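Long-range contacts in fatty acid multifunctional protein (atmfp2) (Arabidopsis thaliana, PDB 2WTB), which carries out successive steps of peroxisomal fatty acid beta-oxidation, combining enoyl-CoA hydratase and NAD-dependent 3-hydroxyacyl-CoA dehydrogenase activities in one chain: residues I21-P26 with I55-A60; V399-S404 with S425-I430; L459-R464 with G495-R500. All blocks are in the same frame, centred on the assembly; numbering follows the deposited sequence.

Contact 1: I21-P26 with I55-A60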
loop_
_atom_site.group_PDB
_atom_site.type_symbol
_atom_site.label_atom_id
_atom_site.label_comp_id
_atom_site.label_asym_id
_atom_site.label_seq_id
_atom_site.Cartn_x
_atom_site.Cartn_y
_atom_site.Cartn_z
ATOM N N ILE A 21 10.416 -33.113 5.378
ATOM C CA ILE A 21 10.420 -32.081 6.406
ATOM C C ILE A 21 9.303 -31.076 6.159
ATOM O O ILE A 21 9.273 -30.419 5.116
ATOM C CB ILE A 21 11.760 -31.327 6.430
ATOM C CG1 ILE A 21 12.922 -32.306 6.591
ATOM C CG2 ILE A 21 11.775 -30.284 7.538
ATOM C CD1 ILE A 21 14.265 -31.632 6.626
ATOM N N THR A 22 8.390 -30.955 7.120
ATOM C CA THR A 22 7.268 -30.028 6.996
ATOM C C THR A 22 7.508 -28.749 7.789
ATOM O O THR A 22 7.761 -28.791 8.992
ATOM C CB THR A 22 5.939 -30.658 7.466
ATOM O OG1 THR A 22 5.734 -31.914 6.807
ATOM C CG2 THR A 22 4.769 -29.730 7.157
ATOM N N LEU A 23 7.428 -27.612 7.106
ATOM C CA LEU A 23 7.574 -26.319 7.758
ATOM C C LEU A 23 6.260 -25.929 8.422
ATOM O O LEU A 23 5.228 -25.813 7.761
ATOM C CB LEU A 23 7.997 -25.251 6.748
ATOM C CG LEU A 23 9.215 -25.566 5.873
ATOM C CD1 LEU A 23 9.433 -24.462 4.850
ATOM C CD2 LEU A 23 10.466 -25.777 6.715
ATOM N N ILE A 24 6.302 -25.728 9.733
ATOM C CA ILE A 24 5.091 -25.466 10.497
ATOM C C ILE A 24 5.189 -24.183 11.316
ATOM O O ILE A 24 5.728 -24.179 12.423
ATOM C CB ILE A 24 4.767 -26.641 11.439
ATOM C CG1 ILE A 24 4.780 -27.958 10.665
ATOM C CG2 ILE A 24 3.426 -26.428 12.116
ATOM C CD1 ILE A 24 4.484 -29.162 11.521
ATOM N N ASN A 25 4.662 -23.095 10.767
ATOM C CA ASN A 25 4.645 -21.819 11.467
ATOM C C ASN A 25 3.577 -20.881 10.909
ATOM O O ASN A 25 3.889 -19.943 10.174
ATOM C CB ASN A 25 6.020 -21.152 11.408
ATOM C CG ASN A 25 6.095 -19.899 12.256
ATOM O OD1 ASN A 25 5.444 -19.803 13.296
ATOM N ND2 ASN A 25 6.890 -18.929 11.815
ATOM N N PRO A 26 2.308 -21.133 11.263
ATOM C CA PRO A 26 1.170 -20.329 10.802
ATOM C C PRO A 26 1.411 -18.847 11.056
ATOM O O PRO A 26 2.137 -18.505 11.989
ATOM C CB PRO A 26 0.019 -20.830 11.675
ATOM C CG PRO A 26 0.403 -22.218 12.042
ATOM C CD PRO A 26 1.894 -22.204 12.184
ATOM N N ILE A 55 16.213 -35.948 0.818
ATOM C CA ILE A 55 15.349 -35.105 1.632
ATOM C C ILE A 55 14.315 -34.393 0.770
ATOM O O ILE A 55 14.591 -34.016 -0.367
ATOM C CB ILE A 55 16.158 -34.047 2.418
ATOM C CG1 ILE A 55 17.020 -34.709 3.496
ATOM C CG2 ILE A 55 15.237 -33.015 3.043
ATOM C CD1 ILE A 55 18.380 -35.154 3.008
ATOM N N VAL A 56 13.118 -34.223 1.315
ATOM C CA VAL A 56 12.090 -33.430 0.665
ATOM C C VAL A 56 11.594 -32.387 1.656
ATOM O O VAL A 56 11.468 -32.667 2.845
ATOM C CB VAL A 56 10.920 -34.308 0.180
ATOM C CG1 VAL A 56 9.749 -33.446 -0.267
ATOM C CG2 VAL A 56 11.382 -35.219 -0.949
ATOM N N ILE A 57 11.341 -31.176 1.172
ATOM C CA ILE A 57 10.860 -30.106 2.034
ATOM C C ILE A 57 9.509 -29.593 1.555
ATOM O O ILE A 57 9.309 -29.350 0.364
ATOM C CB ILE A 57 11.843 -28.923 2.090
ATOM C CG1 ILE A 57 13.252 -29.398 2.457
ATOM C CG2 ILE A 57 11.342 -27.870 3.077
ATOM C CD1 ILE A 57 14.274 -28.264 2.570
ATOM N N THR A 58 8.582 -29.431 2.490
ATOM C CA THR A 58 7.264 -28.907 2.168
ATOM C C THR A 58 6.696 -28.156 3.365
ATOM O O THR A 58 7.218 -28.258 4.474
ATOM C CB THR A 58 6.300 -30.030 1.744
ATOM O OG1 THR A 58 5.028 -29.471 1.404
ATOM C CG2 THR A 58 6.130 -31.037 2.869
ATOM N N GLY A 59 5.632 -27.394 3.133
ATOM C CA GLY A 59 5.011 -26.622 4.192
ATOM C C GLY A 59 3.712 -27.237 4.675
ATOM O O GLY A 59 3.157 -28.127 4.030
ATOM N N ALA A 60 3.224 -26.761 5.816
ATOM C CA ALA A 60 1.976 -27.260 6.378
ATOM C C ALA A 60 0.773 -26.508 5.820
ATOM O O ALA A 60 0.875 -25.341 5.443
ATOM C CB ALA A 60 2.001 -27.162 7.895
#
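I21 and L23 tie strand 18-24 to the parallel strand 54-59, facing I57 and G59 in register. The amide of I21 gives a nearly straight bond to V56 O (2.8 Å), and I21 O in turn accepts from T58 N. L23 N closes on T58 O at 2.7 Å, lying in the plane of that carbonyl. T58 O also receives the CA-H of T22 (CA to O 3.1 Å). The face bearing I21, L23 and I57 is the buried one. There the CG1 branch of I21 stands beside its own backbone N (chi1 -55°), which sends CD1 obliquely across to I55 CG2 at 4.0 Å, while L23 CG rests against I57 CG2. L39 and Y43 of helix 33-46 cover this layer. Strand, helix and strand form a beta-alpha-beta unit of the crotonase-like domain, joined in the sheet without an intervening strand. On the other face T22 and T58 run alongside one another, and T58 OG1 turns to A108 O of the next strand. The end at T22, I24 and A60 is partly exposed: T22 CG2 lies over the G59-A60 peptide, 3.6 Å from A60 N, and I24 CG1 packs against A60 CB. A60 N meets L23 O at 2.9 Å with an angle of only 140° at the hydrogen. Beyond it, N29 bonds both N25 N and A60 O through its side-chain amide.

Contact 2: V399-S404 with S425-I430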
loop_
_atom_site.group_PDB
_atom_site.type_symbol
_atom_site.label_atom_id
_atom_site.label_comp_id
_atom_site.label_asym_id
_atom_site.label_seq_id
_atom_site.Cartn_x
_atom_site.Cartn_y
_atom_site.Cartn_z
ATOM N N VAL A 399 -24.719 11.936 -4.098
ATOM C CA VAL A 399 -25.365 13.035 -4.805
ATOM C C VAL A 399 -24.606 14.339 -4.563
ATOM O O VAL A 399 -23.780 14.417 -3.654
ATOM C CB VAL A 399 -26.840 13.172 -4.362
ATOM C CG1 VAL A 399 -27.481 14.403 -4.973
ATOM C CG2 VAL A 399 -27.617 11.930 -4.751
ATOM N N ILE A 400 -24.872 15.349 -5.389
ATOM C CA ILE A 400 -24.260 16.667 -5.222
ATOM C C ILE A 400 -24.252 17.104 -3.758
ATOM O O ILE A 400 -25.100 16.685 -2.970
ATOM C CB ILE A 400 -24.992 17.742 -6.049
ATOM C CG1 ILE A 400 -26.451 17.855 -5.603
ATOM C CG2 ILE A 400 -24.893 17.439 -7.540
ATOM C CD1 ILE A 400 -27.217 18.959 -6.299
ATOM N N GLU A 401 -23.291 17.952 -3.405
ATOM C CA GLU A 401 -23.147 18.423 -2.032
ATOM C C GLU A 401 -24.223 19.445 -1.670
ATOM O O GLU A 401 -23.926 20.612 -1.412
ATOM C CB GLU A 401 -21.752 19.013 -1.809
ATOM C CG GLU A 401 -20.622 18.012 -2.008
ATOM C CD GLU A 401 -20.654 16.880 -0.997
ATOM O OE1 GLU A 401 -20.647 17.168 0.219
ATOM O OE2 GLU A 401 -20.680 15.704 -1.416
ATOM N N ASN A 402 -25.472 18.991 -1.655
ATOM C CA ASN A 402 -26.605 19.832 -1.284
ATOM C C ASN A 402 -27.318 19.274 -0.057
ATOM O O ASN A 402 -27.909 18.197 -0.113
ATOM C CB ASN A 402 -27.584 19.951 -2.456
ATOM C CG ASN A 402 -28.866 20.672 -2.077
ATOM O OD1 ASN A 402 -28.964 21.279 -1.012
ATOM N ND2 ASN A 402 -29.860 20.609 -2.957
ATOM N N ILE A 403 -27.262 20.013 1.047
ATOM C CA ILE A 403 -27.846 19.564 2.310
ATOM C C ILE A 403 -29.340 19.278 2.190
ATOM O O ILE A 403 -29.800 18.184 2.521
ATOM C CB ILE A 403 -27.632 20.596 3.431
ATOM C CG1 ILE A 403 -26.152 20.970 3.538
ATOM C CG2 ILE A 403 -28.153 20.052 4.753
ATOM C CD1 ILE A 403 -25.867 22.053 4.556
ATOM N N SER A 404 -30.090 20.271 1.725
ATOM C CA SER A 404 -31.529 20.134 1.542
ATOM C C SER A 404 -31.881 18.830 0.831
ATOM O O SER A 404 -32.805 18.121 1.231
ATOM C CB SER A 404 -32.076 21.326 0.753
ATOM O OG SER A 404 -33.433 21.126 0.399
ATOM N N SER A 425 -23.103 7.496 3.532
ATOM C CA SER A 425 -23.014 8.622 2.611
ATOM C C SER A 425 -21.582 8.879 2.159
ATOM O O SER A 425 -20.639 8.762 2.941
ATOM C CB SER A 425 -23.584 9.889 3.247
ATOM O OG SER A 425 -23.221 11.032 2.494
ATOM N N ASN A 426 -21.438 9.234 0.887
ATOM C CA ASN A 426 -20.142 9.551 0.305
ATOM C C ASN A 426 -19.861 11.053 0.386
ATOM O O ASN A 426 -18.948 11.567 -0.263
ATOM C CB ASN A 426 -20.097 9.064 -1.147
ATOM C CG ASN A 426 -18.834 9.486 -1.874
ATOM O OD1 ASN A 426 -17.722 9.171 -1.450
ATOM N ND2 ASN A 426 -19.001 10.198 -2.982
ATOM N N THR A 427 -20.652 11.751 1.195
ATOM C CA THR A 427 -20.506 13.194 1.358
ATOM C C THR A 427 -19.070 13.574 1.697
ATOM O O THR A 427 -18.331 12.787 2.289
ATOM C CB THR A 427 -21.441 13.735 2.456
ATOM O OG1 THR A 427 -21.266 15.154 2.580
ATOM C CG2 THR A 427 -21.136 13.068 3.788
ATOM N N SER A 428 -18.682 14.788 1.324
ATOM C CA SER A 428 -17.310 15.236 1.512
ATOM C C SER A 428 -17.234 16.565 2.256
ATOM O O SER A 428 -16.235 16.863 2.914
ATOM C CB SER A 428 -16.608 15.355 0.157
ATOM O OG SER A 428 -15.227 15.624 0.320
ATOM N N THR A 429 -18.294 17.359 2.153
ATOM C CA THR A 429 -18.289 18.707 2.710
ATOM C C THR A 429 -19.459 18.962 3.652
ATOM O O THR A 429 -19.612 20.065 4.175
ATOM C CB THR A 429 -18.332 19.765 1.593
ATOM O OG1 THR A 429 -19.570 19.656 0.881
ATOM C CG2 THR A 429 -17.176 19.564 0.626
ATOM N N ILE A 430 -20.286 17.945 3.867
ATOM C CA ILE A 430 -21.482 18.115 4.681
ATOM C C ILE A 430 -21.453 17.266 5.950
ATOM O O ILE A 430 -21.105 16.085 5.915
ATOM C CB ILE A 430 -22.762 17.815 3.873
ATOM C CG1 ILE A 430 -22.833 18.726 2.645
ATOM C CG2 ILE A 430 -23.998 17.989 4.740
ATOM C CD1 ILE A 430 -24.087 18.552 1.818
#
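The carboxylate of E401 reaches over the turn T427-T429 and puts a single oxygen, OE1, among four donors. A bend at chi2 (-64°) folds the side chain back so that it crosses that of T429 at a slant. T429 OG1 comes in on the anti side of OE1 at 2.8 Å, somewhat out of the carboxylate plane, whereas T427 OG1 donates to the syn lone pair of OE1 at 3.2 Å. The backbone amides of S428 and T429 approach from above the plane; S428 N makes the straighter bond (168°) but the longer one, at 3.3 Å. T427 OG1 also accepts from I430 N in an ST motif, which helps to orient the hydroxyl that faces the glutamate. Beside this cluster, I403 CG1 meets I430 CD1 at 3.6 Å, the two side chains set at an angle. That methyl also touches I403 N beside the N-cap N402. V399-S404 follows strand 394-397 and S425-I430 leaves the end of its neighbour, strand 422-425, in the Rossmann-type sheet. K406 lies near OE2 as a weak, long ion pair. With four donors around one oxygen, the carboxylate is probably stabilised in its ionised form and is likely to brace the turn.

Contact 3: L459-R464 with G495-R500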
loop_
_atom_site.group_PDB
_atom_site.type_symbol
_atom_site.label_atom_id
_atom_site.label_comp_id
_atom_site.label_asym_id
_atom_site.label_seq_id
_atom_site.Cartn_x
_atom_site.Cartn_y
_atom_site.Cartn_z
ATOM N N LEU A 459 -7.617 4.068 -0.843
ATOM C CA LEU A 459 -8.057 4.501 0.477
ATOM C C LEU A 459 -9.572 4.594 0.591
ATOM O O LEU A 459 -10.269 4.880 -0.384
ATOM C CB LEU A 459 -7.437 5.849 0.840
ATOM C CG LEU A 459 -7.611 6.286 2.295
ATOM C CD1 LEU A 459 -6.716 5.454 3.202
ATOM C CD2 LEU A 459 -7.310 7.766 2.452
ATOM N N LEU A 460 -10.067 4.347 1.799
ATOM C CA LEU A 460 -11.472 4.531 2.119
ATOM C C LEU A 460 -11.596 5.112 3.518
ATOM O O LEU A 460 -11.129 4.519 4.488
ATOM C CB LEU A 460 -12.225 3.204 2.045
ATOM C CG LEU A 460 -13.622 3.214 2.670
ATOM C CD1 LEU A 460 -14.495 4.288 2.025
ATOM C CD2 LEU A 460 -14.274 1.844 2.566
ATOM N N GLU A 461 -12.218 6.281 3.617
ATOM C CA GLU A 461 -12.459 6.898 4.912
ATOM C C GLU A 461 -13.820 6.492 5.460
ATOM O O GLU A 461 -14.853 6.884 4.922
ATOM C CB GLU A 461 -12.379 8.422 4.814
ATOM C CG GLU A 461 -11.006 9.002 5.093
ATOM C CD GLU A 461 -11.023 10.523 5.157
ATOM O OE1 GLU A 461 -11.904 11.139 4.517
ATOM O OE2 GLU A 461 -10.157 11.101 5.847
ATOM N N ILE A 462 -13.813 5.694 6.521
ATOM C CA ILE A 462 -15.041 5.369 7.236
ATOM C C ILE A 462 -15.272 6.430 8.299
ATOM O O ILE A 462 -14.586 6.456 9.321
ATOM C CB ILE A 462 -14.967 3.981 7.900
ATOM C CG1 ILE A 462 -14.875 2.888 6.838
ATOM C CG2 ILE A 462 -16.176 3.745 8.783
ATOM C CD1 ILE A 462 -14.753 1.502 7.413
ATOM N N VAL A 463 -16.226 7.317 8.043
ATOM C CA VAL A 463 -16.505 8.424 8.950
ATOM C C VAL A 463 -17.595 8.063 9.956
ATOM O O VAL A 463 -18.764 7.922 9.596
ATOM C CB VAL A 463 -16.928 9.690 8.181
ATOM C CG1 VAL A 463 -17.148 10.843 9.143
ATOM C CG2 VAL A 463 -15.878 10.054 7.141
ATOM N N ARG A 464 -17.201 7.916 11.217
ATOM C CA ARG A 464 -18.139 7.583 12.281
ATOM C C ARG A 464 -18.643 8.858 12.943
ATOM O O ARG A 464 -17.970 9.884 12.920
ATOM C CB ARG A 464 -17.453 6.710 13.335
ATOM C CG ARG A 464 -16.752 7.525 14.409
ATOM C CD ARG A 464 -15.406 6.941 14.801
ATOM N NE ARG A 464 -15.514 5.938 15.850
ATOM C CZ ARG A 464 -14.563 5.703 16.747
ATOM N NH1 ARG A 464 -13.444 6.411 16.722
ATOM N NH2 ARG A 464 -14.734 4.770 17.675
ATOM N N GLY A 495 -13.776 18.124 6.892
ATOM C CA GLY A 495 -12.760 17.493 6.066
ATOM C C GLY A 495 -12.218 16.186 6.621
ATOM O O GLY A 495 -11.190 15.686 6.158
ATOM N N PHE A 496 -12.910 15.635 7.612
ATOM C CA PHE A 496 -12.507 14.379 8.236
ATOM C C PHE A 496 -11.011 14.339 8.554
ATOM O O PHE A 496 -10.530 15.091 9.403
ATOM C CB PHE A 496 -12.902 13.192 7.355
ATOM C CG PHE A 496 -14.283 13.302 6.777
ATOM C CD1 PHE A 496 -15.359 13.647 7.580
ATOM C CD2 PHE A 496 -14.510 13.055 5.434
ATOM C CE1 PHE A 496 -16.633 13.749 7.053
ATOM C CE2 PHE A 496 -15.783 13.154 4.900
ATOM C CZ PHE A 496 -16.846 13.503 5.711
ATOM N N ALA A 497 -10.278 13.467 7.867
ATOM C CA ALA A 497 -8.845 13.315 8.114
ATOM C C ALA A 497 -7.984 13.730 6.922
ATOM O O ALA A 497 -7.142 14.617 7.038
ATOM C CB ALA A 497 -8.523 11.886 8.521
ATOM N N VAL A 498 -8.200 13.082 5.782
ATOM C CA VAL A 498 -7.356 13.283 4.606
ATOM C C VAL A 498 -7.382 14.718 4.078
ATOM O O VAL A 498 -6.350 15.384 4.022
ATOM C CB VAL A 498 -7.743 12.319 3.469
ATOM C CG1 VAL A 498 -6.873 12.565 2.248
ATOM C CG2 VAL A 498 -7.623 10.878 3.939
ATOM N N ASN A 499 -8.562 15.187 3.686
ATOM C CA ASN A 499 -8.702 16.527 3.130
ATOM C C ASN A 499 -8.379 17.636 4.124
ATOM O O ASN A 499 -7.765 18.636 3.764
ATOM C CB ASN A 499 -10.102 16.726 2.549
ATOM C CG ASN A 499 -10.320 15.926 1.283
ATOM O OD1 ASN A 499 -11.428 15.879 0.747
ATOM N ND2 ASN A 499 -9.261 15.293 0.795
ATOM N N ARG A 500 -8.795 17.462 5.374
ATOM C CA ARG A 500 -8.493 18.445 6.409
ATOM C C ARG A 500 -6.993 18.517 6.664
ATOM O O ARG A 500 -6.453 19.571 6.991
ATOM C CB ARG A 500 -9.218 18.106 7.712
ATOM C CG ARG A 500 -8.856 19.042 8.851
ATOM C CD ARG A 500 -9.426 18.574 10.175
ATOM N NE ARG A 500 -8.954 19.404 11.279
ATOM C CZ ARG A 500 -9.225 19.170 12.558
ATOM N NH1 ARG A 500 -9.969 18.127 12.899
ATOM N NH2 ARG A 500 -8.751 19.978 13.495
HETATM O O HOH W 1 -11.061 13.863 3.986
#
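E461 OE2 accepts two backbone hydrogen bonds where helix 498-514 begins. V498 N comes at 2.8 Å and nearly straight (169°), A497 N at 3.1 Å and more bent; both approach on the syn side but from opposite faces of the carboxylate plane. The other oxygen works through water: a molecule 2.9 Å from E461 OE1 donates to it and to G495 O, and accepts from N499 N. E461 OE1 also lies at the edge of the F496 ring, 3.4 Å from F496 CD2. An extended chain beyond CG carries the carboxylate from the strand to these groups. Replacing E461 by an alanine would probably leave the amides of A497 and V498 without their acceptor and the water less firmly held. V463 CG2 makes a CH-pi contact over the centre of the F496 ring, 3.5 Å from its centroid. Apolar packing completes the set, with L459 CD2 against V498 CG2 as the two side chains pass antiparallel to each other. The contact thus joins the NAD-binding domain to the first helix of the C-terminal domain. H449, whose ring meets F496 edge-to-face, and E461 probably correspond to the histidine-glutamate pair characteristic of 3-hydroxyacyl-CoA dehydrogenases.

Overall arrangement
The three contacts fall into two separate catalytic regions. Contact 1 belongs to the hydratase/isomerase part, where the side chain of L23 is about 11 Å from that of E119, the predicted nucleophile. Its centre is about 54 Å from that of contact 2 and about 43 Å from that of contact 3, across the centre of the chain. Contacts 2 and 3 share the dehydrogenase part, with centres about 14 Å apart, and they touch: T427 O packs 3.7 Å from F496 CE2. H449 connects them further, since S428 OG bonds its NE2. Residues 425-430, 459-464 and 495-500 therefore all adjoin what is probably the dehydrogenase active site.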